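Local coordinates for nucleosome assembly protein (Plasmodium falciparum, PDB 5X7V) that probably acts as a histone chaperone of the nucleosome assembly protein family, binding histones during chromatin assembly in the malaria parasite, at residues Leu37-Asp42 / Leu76-Leu81; Gly50-Thr55 / Glu179-Pro184. All blocks are in the same frame, centred on the assembly; numbering follows the deposited sequence.

Contacts 1 and 2 lie side by side in the folded chain, their centres about 10 Å apart, and their segments alternate along the sequence: 37-42, 50-55, 76-81, 179-184. Contact 1 sets the end region of the long helix 2-45 against strand 76-82, an outermost strand of the chain's antiparallel sheet. Contact 2 joins helix 51-56, which follows that long helix, to the bend after helix 172-180. They meet where Arg41 NH2 lies 3.1 Å from Trp181 O, probably hydrogen-bonded, and where Leu79 packs on Trp181. Both also touch the second subunit, so this corner ties the globular domain to the dimer's long helices.

Contact 1 (Leu37-Asp42 / Leu76-Leu81); sequences LFEKRD and LVKLDL
Asp42, on the long helix, and Lys78, on the strand, meet with their side chains crossing at about a right angle, and Asp42 OD2 lies 3.3 Å from Lys78 NZ in a salt bridge whose hydrogen bond is weak. The lysine begins extended, with CG anti to the backbone N (chi1 -152°), then bends at chi2 and again at chi4, which carries its ammonium forward along its own strand, toward Asp80. There NZ also pairs with Asp80 OD1 at 2.9 Å, approaching from above the carboxylate plane. One ammonium thus serves two acids, one from each side of the contact. Asp42 and Asp80 come from opposite directions, and their carboxylates are turned 75° against each other. If both are ionised, two such buried acids would probably repel, and the shared lysine may offset part of that. Glu39, three residues before Asp42 on the helix, bends at chi2 and brings its carboxylate to the margin of the group; Glu39 OE1, 4.2 Å from Lys78 NZ and beyond a salt bridge, may add some attraction, though Glu39 OE2 also lies 3.7 Å from Asp80 OD2, a like charge. Short aspartates suit the interior positions because their charges stay near the backbone, while the long lysine can span the gap. The axes of the two segments approach to 10.1 Å, and the side chains of Asp42, Lys78 and Asp80 bridge that distance. Lys78 also belongs with Val77 to a classic beta bulge facing Ile96. The result is a salt-bridge network between helix and edge strand, in the setting known from NAP-family proteins, where the C-terminal part of the long dimerisation helix packs against the globular domain.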
ATOM      1  N   LEU A  37     -19.711  11.558  -5.938  1.00 53.66           N
ATOM      2  CA  LEU A  37     -18.591  12.429  -6.274  1.00 53.72           C
ATOM      3  C   LEU A  37     -17.844  11.929  -7.515  1.00 59.40           C
ATOM      4  O   LEU A  37     -17.551  12.704  -8.438  1.00 58.53           O
ATOM      5  CB  LEU A  37     -17.640  12.536  -5.093  1.00 53.73           C
ATOM      6  CG  LEU A  37     -18.321  13.093  -3.845  1.00 55.00           C
ATOM      7  CD1 LEU A  37     -17.427  13.033  -2.630  1.00 53.73           C
ATOM      8  CD2 LEU A  37     -18.756  14.519  -4.117  1.00 54.93           C
ATOM      9  N   PHE A  38     -17.539  10.635  -7.542  1.00 55.27           N
ATOM     10  CA  PHE A  38     -16.872  10.050  -8.685  1.00 52.35           C
ATOM     11  C   PHE A  38     -17.691  10.224  -9.948  1.00 53.59           C
ATOM     12  O   PHE A  38     -17.142  10.360 -11.034  1.00 53.94           O
ATOM     13  CB  PHE A  38     -16.591   8.574  -8.437  1.00 53.81           C
ATOM     14  CG  PHE A  38     -15.501   8.340  -7.436  1.00 54.77           C
ATOM     15  CD1 PHE A  38     -14.421   9.212  -7.360  1.00 52.65           C
ATOM     16  CD2 PHE A  38     -15.559   7.262  -6.559  1.00 51.82           C
ATOM     17  CE1 PHE A  38     -13.418   9.019  -6.436  1.00 52.44           C
ATOM     18  CE2 PHE A  38     -14.572   7.066  -5.629  1.00 52.20           C
ATOM     19  CZ  PHE A  38     -13.494   7.949  -5.561  1.00 56.30           C
ATOM     20  N   GLU A  39     -19.008  10.233  -9.825  1.00 54.19           N
ATOM     21  CA  GLU A  39     -19.817  10.330 -11.026  1.00 55.19           C
ATOM     22  C   GLU A  39     -19.924  11.771 -11.477  1.00 55.18           C
ATOM     23  O   GLU A  39     -19.980  12.044 -12.667  1.00 55.06           O
ATOM     24  CB  GLU A  39     -21.198   9.727 -10.810  1.00 53.79           C
ATOM     25  CG  GLU A  39     -21.188   8.195 -10.685  1.00 73.65           C
ATOM     26  CD  GLU A  39     -20.354   7.490 -11.764  1.00 81.78           C
ATOM     27  OE1 GLU A  39     -20.606   7.732 -12.973  1.00 85.82           O
ATOM     28  OE2 GLU A  39     -19.468   6.673 -11.400  1.00 73.41           O
ATOM     29  N   LYS A  40     -19.940  12.693 -10.524  1.00 59.28           N
ATOM     30  CA  LYS A  40     -20.010  14.112 -10.847  1.00 56.76           C
ATOM     31  C   LYS A  40     -18.643  14.575 -11.385  1.00 55.47           C
ATOM     32  O   LYS A  40     -18.541  15.571 -12.098  1.00 57.27           O
ATOM     33  CB  LYS A  40     -20.460  14.921  -9.620  1.00 53.99           C
ATOM     34  CG  LYS A  40     -20.573  16.424  -9.848  1.00 58.21           C
ATOM     35  CD  LYS A  40     -21.734  16.799 -10.778  1.00 69.86           C
ATOM     36  CE  LYS A  40     -21.751  18.310 -11.100  1.00 66.64           C
ATOM     37  NZ  LYS A  40     -22.985  18.751 -11.849  1.00 57.75           N
ATOM     38  N   ARG A  41     -17.602  13.822 -11.061  1.00 54.14           N
ATOM     39  CA  ARG A  41     -16.268  14.071 -11.592  1.00 56.48           C
ATOM     40  C   ARG A  41     -16.144  13.605 -13.049  1.00 60.96           C
ATOM     41  O   ARG A  41     -15.516  14.266 -13.873  1.00 53.82           O
ATOM     42  CB  ARG A  41     -15.229  13.363 -10.724  1.00 55.91           C
ATOM     43  CG  ARG A  41     -13.801  13.564 -11.152  1.00 56.17           C
ATOM     44  CD  ARG A  41     -12.858  12.858 -10.211  1.00 49.82           C
ATOM     45  NE  ARG A  41     -12.845  11.430 -10.443  1.00 49.82           N
ATOM     46  CZ  ARG A  41     -11.998  10.617  -9.837  1.00 58.68           C
ATOM     47  NH1 ARG A  41     -11.128  11.127  -8.974  1.00 55.12           N
ATOM     48  NH2 ARG A  41     -12.014   9.307 -10.082  1.00 52.66           N
ATOM     49  N   ASP A  42     -16.744  12.458 -13.359  1.00 53.91           N
ATOM     50  CA  ASP A  42     -16.793  11.966 -14.730  1.00 53.08           C
ATOM     51  C   ASP A  42     -17.453  12.976 -15.672  1.00 53.54           C
ATOM     52  O   ASP A  42     -17.134  13.043 -16.857  1.00 52.80           O
ATOM     53  CB  ASP A  42     -17.559  10.638 -14.819  1.00 52.84           C
ATOM     54  CG  ASP A  42     -16.674   9.415 -14.580  1.00 56.72           C
ATOM     55  OD1 ASP A  42     -15.424   9.534 -14.656  1.00 55.30           O
ATOM     56  OD2 ASP A  42     -17.247   8.310 -14.367  1.00 57.49           O
ATOM     57  N   LEU A  76     -11.105   8.278 -25.345  1.00 56.34           N
ATOM     58  CA  LEU A  76     -11.490   7.662 -24.085  1.00 52.22           C
ATOM     59  C   LEU A  76     -12.359   8.690 -23.357  1.00 56.61           C
ATOM     60  O   LEU A  76     -11.848   9.647 -22.773  1.00 49.82           O
ATOM     61  CB  LEU A  76     -10.257   7.252 -23.258  1.00 51.62           C
ATOM     62  CG  LEU A  76     -10.491   6.445 -21.973  1.00 51.67           C
ATOM     63  CD1 LEU A  76     -11.365   5.282 -22.296  1.00 52.91           C
ATOM     64  CD2 LEU A  76      -9.209   5.929 -21.321  1.00 49.82           C
ATOM     65  N   VAL A  77     -13.677   8.505 -23.428  1.00 56.88           N
ATOM     66  CA  VAL A  77     -14.605   9.441 -22.826  1.00 51.52           C
ATOM     67  C   VAL A  77     -14.786   9.108 -21.340  1.00 51.72           C
ATOM     68  O   VAL A  77     -15.185   9.973 -20.563  1.00 52.81           O
ATOM     69  CB  VAL A  77     -16.004   9.438 -23.535  1.00 51.21           C
ATOM     70  CG1 VAL A  77     -15.895   9.768 -24.991  1.00 50.28           C
ATOM     71  CG2 VAL A  77     -16.693   8.118 -23.380  1.00 53.95           C
ATOM     72  N   LYS A  78     -14.485   7.870 -20.944  1.00 49.82           N
ATOM     73  CA  LYS A  78     -14.807   7.403 -19.591  1.00 51.61           C
ATOM     74  C   LYS A  78     -13.925   6.262 -19.103  1.00 53.03           C
ATOM     75  O   LYS A  78     -13.749   5.248 -19.798  1.00 51.50           O
ATOM     76  CB  LYS A  78     -16.267   6.947 -19.527  1.00 51.85           C
ATOM     77  CG  LYS A  78     -16.923   7.078 -18.171  1.00 51.44           C
ATOM     78  CD  LYS A  78     -18.377   7.506 -18.322  1.00 52.03           C
ATOM     79  CE  LYS A  78     -19.113   7.416 -17.016  1.00 52.13           C
ATOM     80  NZ  LYS A  78     -18.790   6.143 -16.387  1.00 51.01           N
ATOM     81  N   LEU A  79     -13.401   6.421 -17.893  1.00 49.82           N
ATOM     82  CA  LEU A  79     -12.595   5.390 -17.257  1.00 52.87           C
ATOM     83  C   LEU A  79     -13.157   5.163 -15.872  1.00 52.21           C
ATOM     84  O   LEU A  79     -13.380   6.127 -15.141  1.00 55.51           O
ATOM     85  CB  LEU A  79     -11.127   5.816 -17.187  1.00 52.48           C
ATOM     86  CG  LEU A  79      -9.982   4.830 -16.952  1.00 51.27           C
ATOM     87  CD1 LEU A  79      -8.689   5.570 -17.222  1.00 49.82           C
ATOM     88  CD2 LEU A  79      -9.993   4.285 -15.541  1.00 49.82           C
ATOM     89  N   ASP A  80     -13.407   3.917 -15.494  1.00 52.20           N
ATOM     90  CA  ASP A  80     -13.939   3.699 -14.153  1.00 52.05           C
ATOM     91  C   ASP A  80     -13.347   2.544 -13.424  1.00 52.70           C
ATOM     92  O   ASP A  80     -13.186   1.458 -13.955  1.00 53.69           O
ATOM     93  CB  ASP A  80     -15.449   3.543 -14.182  1.00 51.99           C
ATOM     94  CG  ASP A  80     -16.136   4.878 -14.303  1.00 58.05           C
ATOM     95  OD1 ASP A  80     -16.164   5.398 -15.440  1.00 56.22           O
ATOM     96  OD2 ASP A  80     -16.582   5.444 -13.270  1.00 58.38           O
ATOM     97  N   LEU A  81     -13.020   2.814 -12.173  1.00 52.40           N
ATOM     98  CA  LEU A  81     -12.556   1.806 -11.265  1.00 52.62           C
ATOM     99  C   LEU A  81     -13.752   1.397 -10.437  1.00 52.22           C
ATOM    100  O   LEU A  81     -14.452   2.252  -9.899  1.00 51.40           O
ATOM    101  CB  LEU A  81     -11.427   2.348 -10.402  1.00 53.07           C
ATOM    102  CG  LEU A  81     -10.818   1.390  -9.403  1.00 62.96           C
ATOM    103  CD1 LEU A  81     -10.221   0.225 -10.140  1.00 74.53           C
ATOM    104  CD2 LEU A  81      -9.763   2.138  -8.669  1.00 74.53           C
TER

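Contact 2 (Gly50-Thr55 / Glu179-Pro184); sequences GFWANT and EIWHNP
Pro184 is the bump that rests against the outer ends of Phe51 and Trp52, two aromatic neighbours at the start of a short helix. Its CB sits 3.7 Å from Phe51 CZ, in the plane of that ring and at its edge, and equally 3.7 Å from Trp52 CH2, which it meets obliquely. The compact, rigid pyrrolidine suits this hollow, since it offers apolar methylenes without a long chain to accommodate. The two aromatics shape the hollow themselves: Phe51 CE2 lies over the centre of the indole, 3.6 Å above its plane. Trp52 has CG anti to its carbonyl carbon (chi1 -78°), and its six-membered end reaches across to the other segment, passing Ile180 in the opposite direction. Ile180 CG2 touches that end at its edge, near the ring plane, 4.2 Å from Trp52 CZ3, while Trp181 CZ3 comes obliquely against Trp52 CZ2, on the other side of CH2. Thr55 completes the wall. Its CG2 points with the proline and packs 3.5 Å from Pro184 O, whereas OG1 turns back to bond Phe51 O at 2.7 Å and lies 3.3 Å above the plane of the Phe51 ring, over its centre. A beta-branched threonine suits such a buried site because the methyl fills space while the hydroxyl is satisfied within its own helix. Just before the proline, Asn183 OD1 caps Leu185 N, and Phe5 of the second subunit packs on both Phe51 and Pro184. Together they form part of the hydrophobic core that joins helix 51-56 to the bend after helix 172-180 in the NAP domain, beside the dimer interface.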
ATOM      1  N   GLY A  50      -9.794  15.407 -24.380  1.00 49.82           N
ATOM      2  CA  GLY A  50      -8.720  14.439 -24.362  1.00 49.82           C
ATOM      3  C   GLY A  50      -8.059  14.286 -23.011  1.00 51.75           C
ATOM      4  O   GLY A  50      -6.847  14.112 -22.934  1.00 49.82           O
ATOM      5  N   PHE A  51      -8.864  14.348 -21.951  1.00 56.57           N
ATOM      6  CA  PHE A  51      -8.373  14.309 -20.576  1.00 54.11           C
ATOM      7  C   PHE A  51      -7.613  13.039 -20.219  1.00 52.44           C
ATOM      8  O   PHE A  51      -6.528  13.119 -19.664  1.00 54.23           O
ATOM      9  CB  PHE A  51      -9.530  14.489 -19.583  1.00 55.21           C
ATOM     10  CG  PHE A  51      -9.144  14.231 -18.139  1.00 49.82           C
ATOM     11  CD1 PHE A  51      -8.735  15.259 -17.328  1.00 52.01           C
ATOM     12  CD2 PHE A  51      -9.196  12.948 -17.598  1.00 58.94           C
ATOM     13  CE1 PHE A  51      -8.379  15.021 -16.025  1.00 52.45           C
ATOM     14  CE2 PHE A  51      -8.833  12.713 -16.297  1.00 51.54           C
ATOM     15  CZ  PHE A  51      -8.425  13.755 -15.515  1.00 51.38           C
ATOM     16  N   TRP A  52      -8.168  11.862 -20.474  1.00 49.82           N
ATOM     17  CA  TRP A  52      -7.459  10.680 -20.000  1.00 55.72           C
ATOM     18  C   TRP A  52      -6.196  10.480 -20.792  1.00 56.89           C
ATOM     19  O   TRP A  52      -5.189  10.107 -20.218  1.00 68.40           O
ATOM     20  CB  TRP A  52      -8.332   9.422 -20.037  1.00 59.52           C
ATOM     21  CG  TRP A  52      -9.286   9.385 -18.871  1.00 54.40           C
ATOM     22  CD1 TRP A  52     -10.638   9.535 -18.916  1.00 49.82           C
ATOM     23  CD2 TRP A  52      -8.942   9.233 -17.488  1.00 52.46           C
ATOM     24  NE1 TRP A  52     -11.163   9.477 -17.652  1.00 49.82           N
ATOM     25  CE2 TRP A  52     -10.146   9.300 -16.753  1.00 55.50           C
ATOM     26  CE3 TRP A  52      -7.737   9.056 -16.800  1.00 49.82           C
ATOM     27  CZ2 TRP A  52     -10.181   9.178 -15.348  1.00 51.33           C
ATOM     28  CZ3 TRP A  52      -7.773   8.946 -15.406  1.00 56.11           C
ATOM     29  CH2 TRP A  52      -8.993   9.002 -14.698  1.00 49.82           C
ATOM     30  N   ALA A  53      -6.227  10.768 -22.089  1.00 60.13           N
ATOM     31  CA  ALA A  53      -5.032  10.645 -22.918  1.00 60.13           C
ATOM     32  C   ALA A  53      -3.878  11.408 -22.299  1.00 60.13           C
ATOM     33  O   ALA A  53      -2.802  10.866 -22.100  1.00 63.04           O
ATOM     34  CB  ALA A  53      -5.300  11.145 -24.327  1.00 60.13           C
ATOM     35  N   ASN A  54      -4.127  12.664 -21.964  1.00 57.99           N
ATOM     36  CA  ASN A  54      -3.130  13.517 -21.354  1.00 53.05           C
ATOM     37  C   ASN A  54      -2.905  13.260 -19.882  1.00 56.52           C
ATOM     38  O   ASN A  54      -1.957  13.776 -19.318  1.00 60.31           O
ATOM     39  CB  ASN A  54      -3.521  14.967 -21.531  1.00 52.56           C
ATOM     40  CG  ASN A  54      -3.490  15.388 -22.948  1.00 49.82           C
ATOM     41  OD1 ASN A  54      -2.428  15.608 -23.501  1.00 51.44           O
ATOM     42  ND2 ASN A  54      -4.655  15.491 -23.563  1.00 49.82           N
ATOM     43  N   THR A  55      -3.776  12.496 -19.243  1.00 60.13           N
ATOM     44  CA  THR A  55      -3.516  12.120 -17.871  1.00 60.13           C
ATOM     45  C   THR A  55      -2.612  10.910 -17.794  1.00 60.13           C
ATOM     46  O   THR A  55      -1.539  10.986 -17.208  1.00 60.13           O
ATOM     47  CB  THR A  55      -4.771  11.809 -17.134  1.00 60.13           C
ATOM     48  OG1 THR A  55      -5.606  12.958 -17.166  1.00 64.02           O
ATOM     49  CG2 THR A  55      -4.449  11.492 -15.709  1.00 64.02           C
ATOM     50  N   GLU A 179      -2.478   4.644  -7.825  1.00 55.50           N
ATOM     51  CA  GLU A 179      -1.816   5.934  -7.983  1.00 57.81           C
ATOM     52  C   GLU A 179      -2.622   7.004  -8.702  1.00 52.97           C
ATOM     53  O   GLU A 179      -2.532   8.169  -8.324  1.00 55.98           O
ATOM     54  CB  GLU A 179      -0.479   5.735  -8.693  1.00 56.05           C
ATOM     55  CG  GLU A 179       0.583   5.200  -7.750  1.00 61.90           C
ATOM     56  CD  GLU A 179       1.886   4.882  -8.445  1.00 71.27           C
ATOM     57  OE1 GLU A 179       2.749   5.802  -8.581  1.00 66.27           O
ATOM     58  OE2 GLU A 179       2.036   3.698  -8.828  1.00 60.99           O
ATOM     59  N   ILE A 180      -3.416   6.627  -9.704  1.00 51.90           N
ATOM     60  CA  ILE A 180      -4.005   7.629 -10.581  1.00 52.28           C
ATOM     61  C   ILE A 180      -5.474   7.911 -10.291  1.00 51.62           C
ATOM     62  O   ILE A 180      -5.909   9.059 -10.362  1.00 51.58           O
ATOM     63  CB  ILE A 180      -3.867   7.230 -12.060  1.00 53.23           C
ATOM     64  CG1 ILE A 180      -2.406   7.111 -12.450  1.00 65.11           C
ATOM     65  CG2 ILE A 180      -4.480   8.284 -12.962  1.00 65.11           C
ATOM     66  CD1 ILE A 180      -2.216   6.551 -13.826  1.00 78.64           C
ATOM     67  N   TRP A 181      -6.225   6.873  -9.947  1.00 54.95           N
ATOM     68  CA  TRP A 181      -7.680   6.969  -9.817  1.00 53.81           C
ATOM     69  C   TRP A 181      -8.206   7.948  -8.774  1.00 53.64           C
ATOM     70  O   TRP A 181      -9.235   8.598  -8.998  1.00 53.41           O
ATOM     71  CB  TRP A 181      -8.261   5.606  -9.496  1.00 55.21           C
ATOM     72  CG  TRP A 181      -9.740   5.653  -9.342  1.00 62.46           C
ATOM     73  CD1 TRP A 181     -10.466   5.522  -8.181  1.00 61.31           C
ATOM     74  CD2 TRP A 181     -10.689   5.877 -10.388  1.00 54.64           C
ATOM     75  NE1 TRP A 181     -11.806   5.639  -8.457  1.00 55.48           N
ATOM     76  CE2 TRP A 181     -11.968   5.859  -9.803  1.00 54.95           C
ATOM     77  CE3 TRP A 181     -10.577   6.085 -11.761  1.00 51.41           C
ATOM     78  CZ2 TRP A 181     -13.117   6.041 -10.542  1.00 53.05           C
ATOM     79  CZ3 TRP A 181     -11.709   6.270 -12.488  1.00 51.67           C
ATOM     80  CH2 TRP A 181     -12.965   6.248 -11.887  1.00 59.74           C
ATOM     81  N   HIS A 182      -7.526   8.036  -7.632  1.00 61.94           N
ATOM     82  CA  HIS A 182      -7.998   8.866  -6.521  1.00 53.19           C
ATOM     83  C   HIS A 182      -7.949  10.346  -6.866  1.00 53.66           C
ATOM     84  O   HIS A 182      -8.853  11.109  -6.508  1.00 54.50           O
ATOM     85  CB  HIS A 182      -7.184   8.600  -5.243  1.00 54.01           C
ATOM     86  CG  HIS A 182      -7.543   9.513  -4.108  1.00 61.76           C
ATOM     87  ND1 HIS A 182      -6.782  10.615  -3.772  1.00 60.20           N
ATOM     88  CD2 HIS A 182      -8.599   9.512  -3.258  1.00 57.59           C
ATOM     89  CE1 HIS A 182      -7.352  11.252  -2.763  1.00 56.87           C
ATOM     90  NE2 HIS A 182      -8.452  10.602  -2.429  1.00 64.83           N
ATOM     91  N   ASN A 183      -6.882  10.757  -7.540  1.00 53.29           N
ATOM     92  CA  ASN A 183      -6.800  12.111  -8.065  1.00 54.89           C
ATOM     93  C   ASN A 183      -6.042  12.209  -9.368  1.00 53.61           C
ATOM     94  O   ASN A 183      -4.840  12.478  -9.363  1.00 52.94           O
ATOM     95  CB  ASN A 183      -6.138  13.057  -7.079  1.00 54.48           C
ATOM     96  CG  ASN A 183      -6.286  14.505  -7.508  1.00 55.44           C
ATOM     97  OD1 ASN A 183      -7.027  14.806  -8.448  1.00 54.31           O
ATOM     98  ND2 ASN A 183      -5.592  15.406  -6.828  1.00 54.90           N
ATOM     99  N   PRO A 184      -6.753  12.034 -10.491  1.00 54.90           N
ATOM    100  CA  PRO A 184      -6.221  12.136 -11.854  1.00 52.96           C
ATOM    101  C   PRO A 184      -5.859  13.549 -12.229  1.00 51.47           C
ATOM    102  O   PRO A 184      -5.105  13.746 -13.168  1.00 52.64           O
ATOM    103  CB  PRO A 184      -7.379  11.648 -12.716  1.00 50.61           C
ATOM    104  CG  PRO A 184      -8.565  11.973 -11.941  1.00 58.14           C
ATOM    105  CD  PRO A 184      -8.190  11.715 -10.504  1.00 66.09           C
TER